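Local coordinates for transcription regulator, Crp family (PDB 4EV0), which binds cyclic AMP and, as a homodimer with winged helix-turn-helix domains, binds DNA and activates transcription from six promoters, at residues 12-17 with 110-115; 50-55 with 60-65; 74-79 with 121-126. All coordinates share one frame; numbering follows the deposited sequence.

Overall arrangement
From the N terminus, helix 12-19 comes first, and its partner in contact 1 lies 93 residues on, where helix 102-111 passes into helix 114-135. The loop so closed takes in the strands of the cyclic-nucleotide-binding beta roll. Contact 2 falls within that loop and is local, a hairpin of strands 51-57 and 61-68. Contact 3 opens after contact 2 has closed. It joins helix 76-81 to helix 114-135 and crosses contact 1 along the chain. Contacts 2 and 3 both touch the cyclic AMP, and Val51 and Leu53 pack on Phe74. Contacts 1 and 3 share helix 114-135, with nearest atoms about 7 Å apart. All three contacts touch the second subunit.

Contact 1. Residues 12-17 with 110-115; sequences PEEVDL and RRLPLV. With SO4 (sulfate ion), chain H.
Leu112 is the main apolar side chain of this contact. Its CD1 lies 3.9 Å from Leu17 CD2, and the two side chains meet at a slant. The same CD1 comes 3.4 Å from the backbone O of Glu14. Leu112 CG is anti to its carbonyl carbon (chi1 -61°), which points CD1 at helix 12-19 and leaves CD2 turned to a sulfate ion. Glu14 OE2 is 4.0 Å from Leu112 CD2. Leu17 also touches Arg111. Its CD1 sits over one face of the guanidinium, offset toward the rim, and its CG is 3.8 Å from Arg111 NH2. Bends at chi2 and chi3 fold the Arg111 chain back to this leucine. Arg111 also touches Tyr21.

The contact packs the N-terminal helix of the cyclic-nucleotide-binding domain against the turn between helix 102-111 and helix 114-135, the long helix of the CRP family dimer interface. It lies away from the bound cyclic AMP.

The sulfate, probably from the crystallisation liquor, sits between Glu14 and the turn at 112-114. Leu114 N donates to its O4 (3.0 Å, 160° at the hydrogen), and Arg110 NE of the second subunit also holds it. Glu14 OE1 is 3.5 Å from sulfate O3, but these two oxygens are not bonded to each other. Glu14 OE1 is hydrogen-bonded to Ala11 N instead.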
loop_
_atom_site.group_PDB
_atom_site.type_symbol
_atom_site.label_atom_id
_atom_site.label_comp_id
_atom_site.label_asym_id
_atom_site.label_seq_id
_atom_site.Cartn_x
_atom_site.Cartn_y
_atom_site.Cartn_z
ATOM N N PRO B 12 -8.353 -3.109 33.495
ATOM C CA PRO B 12 -9.592 -2.306 33.539
ATOM C C PRO B 12 -9.418 -0.925 34.174
ATOM O O PRO B 12 -9.965 0.056 33.657
ATOM C CB PRO B 12 -10.524 -3.160 34.399
ATOM C CG PRO B 12 -10.072 -4.570 34.120
ATOM C CD PRO B 12 -8.577 -4.485 33.984
ATOM N N GLU B 13 -8.664 -0.874 35.270
ATOM C CA GLU B 13 -8.331 0.371 35.979
ATOM C C GLU B 13 -7.492 1.294 35.093
ATOM O O GLU B 13 -7.625 2.526 35.151
ATOM C CB GLU B 13 -7.530 0.068 37.266
ATOM C CG GLU B 13 -8.285 -0.672 38.368
ATOM C CD GLU B 13 -8.345 -2.184 38.177
ATOM O OE1 GLU B 13 -7.926 -2.696 37.114
ATOM O OE2 GLU B 13 -8.825 -2.872 39.098
ATOM N N GLU B 14 -6.626 0.685 34.285
ATOM C CA GLU B 14 -5.707 1.417 33.420
ATOM C C GLU B 14 -6.452 2.003 32.222
ATOM O O GLU B 14 -6.115 3.073 31.729
ATOM C CB GLU B 14 -4.525 0.508 32.954
ATOM C CG GLU B 14 -3.616 0.002 34.089
ATOM C CD GLU B 14 -2.372 -0.791 33.608
ATOM O OE1 GLU B 14 -2.438 -1.507 32.572
ATOM O OE2 GLU B 14 -1.315 -0.707 34.287
ATOM N N VAL B 15 -7.465 1.296 31.745
ATOM C CA VAL B 15 -8.343 1.846 30.719
ATOM C C VAL B 15 -9.086 3.084 31.261
ATOM O O VAL B 15 -9.186 4.113 30.587
ATOM C CB VAL B 15 -9.359 0.780 30.216
ATOM C CG1 VAL B 15 -10.291 1.359 29.162
ATOM C CG2 VAL B 15 -8.629 -0.448 29.679
ATOM N N ASP B 16 -9.597 2.975 32.483
ATOM C CA ASP B 16 -10.273 4.089 33.130
ATOM C C ASP B 16 -9.319 5.275 33.262
ATOM O O ASP B 16 -9.673 6.421 32.979
ATOM C CB ASP B 16 -10.783 3.658 34.508
ATOM C CG ASP B 16 -11.715 2.458 34.437
ATOM O OD1 ASP B 16 -12.314 2.230 33.360
ATOM O OD2 ASP B 16 -11.851 1.746 35.455
ATOM N N LEU B 17 -8.096 4.973 33.671
ATOM C CA LEU B 17 -7.049 5.973 33.797
ATOM C C LEU B 17 -6.819 6.698 32.472
ATOM O O LEU B 17 -6.796 7.926 32.419
ATOM C CB LEU B 17 -5.762 5.282 34.273
ATOM C CG LEU B 17 -4.515 6.032 34.748
ATOM C CD1 LEU B 17 -3.618 5.058 35.510
ATOM C CD2 LEU B 17 -3.737 6.636 33.591
ATOM N N ARG B 110 3.462 8.781 29.461
ATOM C CA ARG B 110 4.431 8.761 30.566
ATOM C C ARG B 110 3.952 7.869 31.703
ATOM O O ARG B 110 4.756 7.274 32.415
ATOM C CB ARG B 110 4.713 10.167 31.090
ATOM C CG ARG B 110 5.704 10.947 30.254
ATOM C CD ARG B 110 6.067 12.275 30.928
ATOM N NE ARG B 110 7.447 12.648 30.617
ATOM C CZ ARG B 110 8.194 13.469 31.352
ATOM N NH1 ARG B 110 7.693 14.018 32.452
ATOM N NH2 ARG B 110 9.441 13.740 30.988
ATOM N N ARG B 111 2.635 7.786 31.860
ATOM C CA ARG B 111 2.027 6.847 32.794
ATOM C C ARG B 111 1.725 5.480 32.156
ATOM O O ARG B 111 1.876 4.454 32.820
ATOM C CB ARG B 111 0.766 7.445 33.437
ATOM C CG ARG B 111 1.073 8.403 34.598
ATOM C CD ARG B 111 0.399 7.970 35.895
ATOM N NE ARG B 111 -1.000 8.390 35.932
ATOM C CZ ARG B 111 -1.777 8.331 37.011
ATOM N NH1 ARG B 111 -1.300 7.865 38.160
ATOM N NH2 ARG B 111 -3.039 8.745 36.945
ATOM N N LEU B 112 1.309 5.465 30.883
ATOM C CA LEU B 112 1.022 4.206 30.177
ATOM C C LEU B 112 1.652 4.095 28.781
ATOM O O LEU B 112 0.963 4.299 27.776
ATOM C CB LEU B 112 -0.490 3.970 30.058
ATOM C CG LEU B 112 -1.263 3.837 31.370
ATOM C CD1 LEU B 112 -2.781 3.700 31.129
ATOM C CD2 LEU B 112 -0.705 2.667 32.185
ATOM N N PRO B 113 2.947 3.740 28.720
ATOM C CA PRO B 113 3.693 3.659 27.456
ATOM C C PRO B 113 2.985 2.761 26.445
ATOM O O PRO B 113 3.088 2.955 25.229
ATOM C CB PRO B 113 5.027 3.013 27.874
ATOM C CG PRO B 113 5.156 3.247 29.319
ATOM C CD PRO B 113 3.750 3.283 29.869
ATOM N N LEU B 114 2.256 1.778 26.959
ATOM C CA LEU B 114 1.572 0.812 26.118
ATOM C C LEU B 114 0.556 1.482 25.174
ATOM O O LEU B 114 0.127 0.880 24.166
ATOM C CB LEU B 114 0.899 -0.254 26.983
ATOM C CG LEU B 114 0.595 -1.591 26.306
ATOM C CD1 LEU B 114 1.886 -2.233 25.753
ATOM C CD2 LEU B 114 -0.137 -2.535 27.261
ATOM N N VAL B 115 0.184 2.724 25.492
ATOM C CA VAL B 115 -0.686 3.504 24.614
ATOM C C VAL B 115 0.075 3.967 23.383
ATOM O O VAL B 115 -0.443 3.916 22.274
ATOM C CB VAL B 115 -1.276 4.737 25.326
ATOM C CG1 VAL B 115 -2.038 5.607 24.332
ATOM C CG2 VAL B 115 -2.175 4.302 26.469
HETATM S S SO4 H . 1.759 -0.034 30.741
HETATM O O1 SO4 H . 2.138 0.558 32.026
HETATM O O2 SO4 H . 2.850 -0.906 30.292
HETATM O O3 SO4 H . 0.541 -0.828 30.886
HETATM O O4 SO4 H . 1.550 1.032 29.771
#

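Contact 2. Residues 50-55 with 60-65; sequences KVRLFR and GQERTL. With CMP (adenosine-3',5'-cyclic-monophosphate), chain G.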
loop_
_atom_site.group_PDB
_atom_site.type_symbol
_atom_site.label_atom_id
_atom_site.label_comp_id
_atom_site.label_asym_id
_atom_site.label_seq_id
_atom_site.Cartn_x
_atom_site.Cartn_y
_atom_site.Cartn_z
ATOM N N LYS B 50 -20.809 7.251 13.385
ATOM C CA LYS B 50 -20.031 6.720 12.276
ATOM C C LYS B 50 -19.254 7.837 11.583
ATOM O O LYS B 50 -19.798 8.911 11.290
ATOM C CB LYS B 50 -20.957 6.005 11.280
ATOM C CG LYS B 50 -20.244 5.216 10.193
ATOM C CD LYS B 50 -21.243 4.447 9.289
ATOM C CE LYS B 50 -21.772 3.181 9.968
ATOM N NZ LYS B 50 -23.145 2.812 9.512
ATOM N N VAL B 51 -17.980 7.576 11.313
ATOM C CA VAL B 51 -17.127 8.573 10.686
ATOM C C VAL B 51 -16.579 8.073 9.354
ATOM O O VAL B 51 -16.177 6.928 9.252
ATOM C CB VAL B 51 -15.973 8.955 11.626
ATOM C CG1 VAL B 51 -14.921 9.791 10.902
ATOM C CG2 VAL B 51 -16.518 9.695 12.842
ATOM N N ARG B 52 -16.575 8.918 8.328
ATOM C CA ARG B 52 -15.907 8.553 7.088
ATOM C C ARG B 52 -14.642 9.376 6.851
ATOM O O ARG B 52 -14.656 10.609 6.962
ATOM C CB ARG B 52 -16.836 8.679 5.878
ATOM C CG ARG B 52 -16.146 8.316 4.575
ATOM C CD ARG B 52 -17.122 8.268 3.413
ATOM N NE ARG B 52 -17.538 9.610 3.031
ATOM C CZ ARG B 52 -17.095 10.256 1.959
ATOM N NH1 ARG B 52 -16.219 9.673 1.142
ATOM N NH2 ARG B 52 -17.543 11.487 1.705
ATOM N N LEU B 53 -13.560 8.675 6.524
ATOM C CA LEU B 53 -12.300 9.285 6.117
ATOM C C LEU B 53 -12.109 9.187 4.604
ATOM O O LEU B 53 -12.423 8.162 3.995
ATOM C CB LEU B 53 -11.135 8.560 6.780
ATOM C CG LEU B 53 -11.183 8.426 8.297
ATOM C CD1 LEU B 53 -10.121 7.447 8.772
ATOM C CD2 LEU B 53 -11.001 9.788 8.959
ATOM N N PHE B 54 -11.581 10.251 4.006
ATOM C CA PHE B 54 -11.328 10.277 2.567
ATOM C C PHE B 54 -10.262 11.301 2.205
ATOM O O PHE B 54 -10.064 12.289 2.907
ATOM C CB PHE B 54 -12.610 10.555 1.768
ATOM C CG PHE B 54 -13.243 11.912 2.056
ATOM C CD1 PHE B 54 -14.155 12.064 3.095
ATOM C CD2 PHE B 54 -12.947 13.019 1.267
ATOM C CE1 PHE B 54 -14.760 13.317 3.355
ATOM C CE2 PHE B 54 -13.540 14.260 1.516
ATOM C CZ PHE B 54 -14.446 14.411 2.567
ATOM N N ARG B 55 -9.584 11.051 1.097
ATOM C CA ARG B 55 -8.605 11.970 0.551
ATOM C C ARG B 55 -9.181 12.553 -0.722
ATOM O O ARG B 55 -10.034 11.937 -1.369
ATOM C CB ARG B 55 -7.286 11.238 0.236
ATOM C CG ARG B 55 -6.338 11.092 1.454
ATOM C CD ARG B 55 -5.074 10.266 1.155
ATOM N NE ARG B 55 -4.140 10.922 0.245
ATOM C CZ ARG B 55 -3.124 11.695 0.625
ATOM N NH1 ARG B 55 -2.909 11.942 1.917
ATOM N NH2 ARG B 55 -2.318 12.233 -0.287
ATOM N N GLY B 60 -10.638 17.255 -7.657
ATOM C CA GLY B 60 -11.601 17.262 -6.570
ATOM C C GLY B 60 -12.412 15.990 -6.407
ATOM O O GLY B 60 -13.576 16.042 -6.026
ATOM N N GLN B 61 -11.818 14.838 -6.695
ATOM C CA GLN B 61 -12.541 13.584 -6.514
ATOM C C GLN B 61 -12.166 12.984 -5.176
ATOM O O GLN B 61 -11.060 13.209 -4.671
ATOM C CB GLN B 61 -12.235 12.608 -7.637
ATOM C CG GLN B 61 -12.576 13.133 -9.013
ATOM C CD GLN B 61 -12.308 12.094 -10.094
ATOM O OE1 GLN B 61 -13.165 11.265 -10.397
ATOM N NE2 GLN B 61 -11.110 12.128 -10.667
ATOM N N GLU B 62 -13.080 12.239 -4.572
ATOM C CA GLU B 62 -12.745 11.673 -3.283
ATOM C C GLU B 62 -12.600 10.158 -3.252
ATOM O O GLU B 62 -13.399 9.411 -3.811
ATOM C CB GLU B 62 -13.612 12.224 -2.138
ATOM C CG GLU B 62 -15.078 12.284 -2.368
ATOM C CD GLU B 62 -15.822 12.769 -1.124
ATOM O OE1 GLU B 62 -15.827 14.000 -0.841
ATOM O OE2 GLU B 62 -16.389 11.904 -0.417
ATOM N N ARG B 63 -11.528 9.731 -2.603
ATOM C CA ARG B 63 -11.238 8.323 -2.441
ATOM C C ARG B 63 -11.412 7.970 -0.974
ATOM O O ARG B 63 -10.591 8.349 -0.145
ATOM C CB ARG B 63 -9.809 8.033 -2.897
ATOM C CG ARG B 63 -9.374 6.594 -2.688
ATOM C CD ARG B 63 -8.031 6.310 -3.357
ATOM N NE ARG B 63 -6.952 7.081 -2.750
ATOM C CZ ARG B 63 -6.268 6.670 -1.694
ATOM N NH1 ARG B 63 -6.561 5.502 -1.133
ATOM N NH2 ARG B 63 -5.295 7.422 -1.201
ATOM N N THR B 64 -12.495 7.268 -0.657
ATOM C CA THR B 64 -12.787 6.877 0.716
ATOM C C THR B 64 -11.754 5.910 1.250
ATOM O O THR B 64 -11.412 4.934 0.575
ATOM C CB THR B 64 -14.155 6.193 0.835
ATOM O OG1 THR B 64 -15.194 7.122 0.477
ATOM C CG2 THR B 64 -14.366 5.686 2.273
ATOM N N LEU B 65 -11.249 6.171 2.452
ATOM C CA LEU B 65 -10.243 5.298 3.051
ATOM C C LEU B 65 -10.805 4.417 4.166
ATOM O O LEU B 65 -10.295 3.324 4.397
ATOM C CB LEU B 65 -9.085 6.093 3.633
ATOM C CG LEU B 65 -8.428 7.316 2.995
ATOM C CD1 LEU B 65 -7.300 7.797 3.953
ATOM C CD2 LEU B 65 -7.896 7.024 1.599
HETATM P P CMP G . -4.451 12.419 10.511
HETATM O O1P CMP G . -4.234 13.215 11.764
HETATM O O2P CMP G . -3.371 12.415 9.453
HETATM O "O5'" CMP G . -5.866 12.815 9.841
HETATM C "C5'" CMP G . -6.553 11.908 8.979
HETATM C "C4'" CMP G . -6.488 10.542 9.568
HETATM O "O4'" CMP G . -6.927 9.523 8.651
HETATM C "C3'" CMP G . -5.104 10.086 9.910
HETATM O "O3'" CMP G . -4.541 10.843 10.963
HETATM C "C2'" CMP G . -5.345 8.614 10.191
HETATM O "O2'" CMP G . -6.007 8.435 11.430
HETATM C "C1'" CMP G . -6.345 8.293 9.066
HETATM N N9 CMP G . -5.681 7.669 7.919
HETATM C C8 CMP G . -4.724 8.205 7.141
HETATM N N7 CMP G . -4.335 7.296 6.202
HETATM C C5 CMP G . -5.056 6.170 6.386
HETATM C C6 CMP G . -5.162 4.838 5.736
HETATM N N6 CMP G . -4.377 4.528 4.667
HETATM N N1 CMP G . -6.057 3.954 6.256
HETATM C C2 CMP G . -6.828 4.252 7.315
HETATM N N3 CMP G . -6.791 5.450 7.943
HETATM C C4 CMP G . -5.941 6.422 7.528
#
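Glu62 OE2 is gripped by both terminal nitrogens of Arg52. The two residues lie on neighbouring strands of an antiparallel beta hairpin in the beta roll of the cyclic-nucleotide-binding domain. Arg52 NH1 donates to Glu62 OE2 at 2.7 Å, and Arg52 NH2 stands very close to the same oxygen. Together they make a salt bridge in which the guanidinium and carboxylate planes are nearly coplanar, 29° apart. NH1 meets OE2 on its anti side, tilted from the carboxylate plane. Arg52 NH1 also donates to Thr64 OG1 at 2.8 Å, in the guanidinium plane. The Arg52 chain is straight as far as CD and then turns at chi3 (73°), which brings the edge of the group across to both partners.

Phe54 and Thr64 are a non-hydrogen-bonded pair. Arg55 and Arg63 are a hydrogen-bonded pair, with Arg63 N to Arg55 O at 2.9 Å and Arg55 N to Arg63 O at 3.1 Å. Farther along, Leu65 N donates to Leu53 O at 2.8 Å.

On the face with Phe54 and Thr64, the Glu62 carboxylate is stacked on the Phe54 ring, their planes 21° apart. OE2 sits over the ring centre, where the Arg52 salt bridge probably holds it. Phe54 CD1 in turn lies over one face of the Arg52 guanidinium, toward its rim.

On the other face, Arg55 and Arg63 run side by side and point the same way. Asp135 of the second subunit bridges both, which probably offsets their like charge. The hairpin thus reaches the dimer partner.

Leu53 and Leu65 line the cyclic AMP pocket. Leu53 CD1 is 3.8 Å from the ribose O4', and Leu65 CD1 is 3.7 Å from C5 of the adenine.

Contact 3. Residues 74-79 with 121-126; sequences FGEMSL and ALLARR. With CMP (adenosine-3',5'-cyclic-monophosphate), chain G.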
loop_
_atom_site.group_PDB
_atom_site.type_symbol
_atom_site.label_atom_id
_atom_site.label_comp_id
_atom_site.label_asym_id
_atom_site.label_seq_id
_atom_site.Cartn_x
_atom_site.Cartn_y
_atom_site.Cartn_z
ATOM N N PHE B 74 -9.008 7.630 14.867
ATOM C CA PHE B 74 -8.478 8.393 13.727
ATOM C C PHE B 74 -7.837 9.722 14.136
ATOM O O PHE B 74 -8.099 10.234 15.222
ATOM C CB PHE B 74 -9.554 8.644 12.670
ATOM C CG PHE B 74 -10.712 9.484 13.155
ATOM C CD1 PHE B 74 -11.734 8.916 13.913
ATOM C CD2 PHE B 74 -10.782 10.841 12.850
ATOM C CE1 PHE B 74 -12.811 9.687 14.355
ATOM C CE2 PHE B 74 -11.849 11.618 13.289
ATOM C CZ PHE B 74 -12.869 11.036 14.036
ATOM N N GLY B 75 -7.010 10.273 13.248
ATOM C CA GLY B 75 -6.381 11.565 13.457
ATOM C C GLY B 75 -5.102 11.506 14.278
ATOM O O GLY B 75 -4.663 12.509 14.863
ATOM N N GLU B 76 -4.488 10.327 14.319
ATOM C CA GLU B 76 -3.303 10.121 15.149
ATOM C C GLU B 76 -2.013 10.637 14.496
ATOM O O GLU B 76 -1.017 10.862 15.169
ATOM C CB GLU B 76 -3.175 8.645 15.549
ATOM C CG GLU B 76 -2.724 7.704 14.426
ATOM C CD GLU B 76 -3.764 7.505 13.307
ATOM O OE1 GLU B 76 -4.986 7.682 13.540
ATOM O OE2 GLU B 76 -3.347 7.158 12.178
ATOM N N MET B 77 -2.035 10.849 13.189
ATOM C CA MET B 77 -0.823 11.253 12.489
ATOM C C MET B 77 -0.435 12.708 12.785
ATOM O O MET B 77 0.710 12.981 13.135
ATOM C CB MET B 77 -0.934 10.955 10.990
ATOM C CG MET B 77 -1.036 9.448 10.701
ATOM S SD MET B 77 -1.762 8.920 9.103
ATOM C CE MET B 77 -0.722 9.736 7.909
ATOM N N SER B 78 -1.387 13.631 12.668
ATOM C CA SER B 78 -1.119 15.029 12.990
ATOM C C SER B 78 -0.796 15.167 14.473
ATOM O O SER B 78 0.044 15.978 14.862
ATOM C CB SER B 78 -2.299 15.915 12.605
ATOM O OG SER B 78 -2.522 15.870 11.202
ATOM N N LEU B 79 -1.445 14.344 15.291
ATOM C CA LEU B 79 -1.121 14.279 16.710
ATOM C C LEU B 79 0.353 13.935 16.955
ATOM O O LEU B 79 1.009 14.507 17.827
ATOM C CB LEU B 79 -2.011 13.260 17.432
ATOM C CG LEU B 79 -1.620 13.159 18.912
ATOM C CD1 LEU B 79 -2.729 13.686 19.821
ATOM C CD2 LEU B 79 -1.190 11.752 19.303
ATOM N N ALA B 121 1.434 0.019 16.655
ATOM C CA ALA B 121 0.910 -1.254 16.147
ATOM C C ALA B 121 -0.251 -1.052 15.163
ATOM O O ALA B 121 -0.372 -1.764 14.151
ATOM C CB ALA B 121 0.480 -2.156 17.306
ATOM N N LEU B 122 -1.103 -0.082 15.479
ATOM C CA LEU B 122 -2.244 0.238 14.634
ATOM C C LEU B 122 -1.806 0.788 13.290
ATOM O O LEU B 122 -2.345 0.406 12.250
ATOM C CB LEU B 122 -3.186 1.221 15.345
ATOM C CG LEU B 122 -4.103 0.475 16.317
ATOM C CD1 LEU B 122 -4.966 1.418 17.163
ATOM C CD2 LEU B 122 -4.974 -0.517 15.526
ATOM N N LEU B 123 -0.842 1.700 13.326
ATOM C CA LEU B 123 -0.229 2.224 12.116
ATOM C C LEU B 123 0.476 1.104 11.326
ATOM O O LEU B 123 0.482 1.097 10.088
ATOM C CB LEU B 123 0.765 3.336 12.463
ATOM C CG LEU B 123 0.088 4.633 12.924
ATOM C CD1 LEU B 123 1.135 5.641 13.400
ATOM C CD2 LEU B 123 -0.789 5.236 11.825
ATOM N N ALA B 124 1.066 0.159 12.045
ATOM C CA ALA B 124 1.702 -0.963 11.377
ATOM C C ALA B 124 0.643 -1.802 10.672
ATOM O O ALA B 124 0.844 -2.199 9.542
ATOM C CB ALA B 124 2.525 -1.800 12.358
ATOM N N ARG B 125 -0.483 -2.036 11.338
ATOM C CA ARG B 125 -1.614 -2.761 10.760
ATOM C C ARG B 125 -2.119 -2.084 9.483
ATOM O O ARG B 125 -2.466 -2.755 8.511
ATOM C CB ARG B 125 -2.744 -2.895 11.802
ATOM C CG ARG B 125 -4.069 -3.533 11.322
ATOM C CD ARG B 125 -3.927 -5.032 10.997
ATOM N NE ARG B 125 -2.762 -5.625 11.661
ATOM C CZ ARG B 125 -1.878 -6.431 11.067
ATOM N NH1 ARG B 125 -2.023 -6.771 9.784
ATOM N NH2 ARG B 125 -0.846 -6.900 11.766
ATOM N N ARG B 126 -2.134 -0.755 9.494
ATOM C CA ARG B 126 -2.612 0.033 8.362
ATOM C C ARG B 126 -1.639 0.012 7.193
ATOM O O ARG B 126 -2.048 0.021 6.036
ATOM C CB ARG B 126 -2.884 1.479 8.789
ATOM C CG ARG B 126 -4.284 1.710 9.347
ATOM C CD ARG B 126 -4.332 2.961 10.225
ATOM N NE ARG B 126 -5.634 3.130 10.874
ATOM C CZ ARG B 126 -5.952 4.151 11.662
ATOM N NH1 ARG B 126 -5.056 5.097 11.903
ATOM N NH2 ARG B 126 -7.163 4.228 12.208
HETATM P P CMP G . -4.451 12.419 10.511
HETATM O O1P CMP G . -4.234 13.215 11.764
HETATM O O2P CMP G . -3.371 12.415 9.453
HETATM O "O5'" CMP G . -5.866 12.815 9.841
HETATM C "C5'" CMP G . -6.553 11.908 8.979
HETATM C "C4'" CMP G . -6.488 10.542 9.568
HETATM O "O4'" CMP G . -6.927 9.523 8.651
HETATM C "C3'" CMP G . -5.104 10.086 9.910
HETATM O "O3'" CMP G . -4.541 10.843 10.963
HETATM C "C2'" CMP G . -5.345 8.614 10.191
HETATM O "O2'" CMP G . -6.007 8.435 11.430
HETATM C "C1'" CMP G . -6.345 8.293 9.066
HETATM N N9 CMP G . -5.681 7.669 7.919
HETATM C C8 CMP G . -4.724 8.205 7.141
HETATM N N7 CMP G . -4.335 7.296 6.202
HETATM C C5 CMP G . -5.056 6.170 6.386
HETATM C C6 CMP G . -5.162 4.838 5.736
HETATM N N6 CMP G . -4.377 4.528 4.667
HETATM N N1 CMP G . -6.057 3.954 6.256
HETATM C C2 CMP G . -6.828 4.252 7.315
HETATM N N3 CMP G . -6.791 5.450 7.943
HETATM C C4 CMP G . -5.941 6.422 7.528
#
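Glu76 and Arg126 cross with their carboxylate and guanidinium planes 48° apart. Arg126 NH1 reaches Glu76 OE2 at 2.7 Å in a salt bridge, with the carboxylate at the edge of the guanidinium. N3 of the adenine lies over one face of that guanidinium, toward the rim. Arg126 is extended from CG to NE, and its NH2 is held by Leu73 O. Glu76 bends at chi2 (-69°), which turns its carboxylate back to the ribose. There the cyclic AMP O2' donates a very short hydrogen bond to Glu76 OE1. Gly75 N donates to the same O2' at 2.8 Å. Leu123 slides past Glu76 in the opposite direction, with Leu123 CD2 3.2 Å from Glu76 OE2. Met77 CG is 4.4 Å from Leu123 CD2.

Ser78 N binds the phosphate O1P at 3.0 Å (168° at the hydrogen). Gly75 to Ser78 belong to the phosphate-binding cassette of cyclic-nucleotide-binding domains, with Arg85 and Ser86.

Ala120 and Leu127 of the second subunit pack on Leu123 and Arg126. The contact brings helix 114-135 up to helix 76-81 beside the nucleotide, and strand 42-46 packs on Glu76 through Leu43.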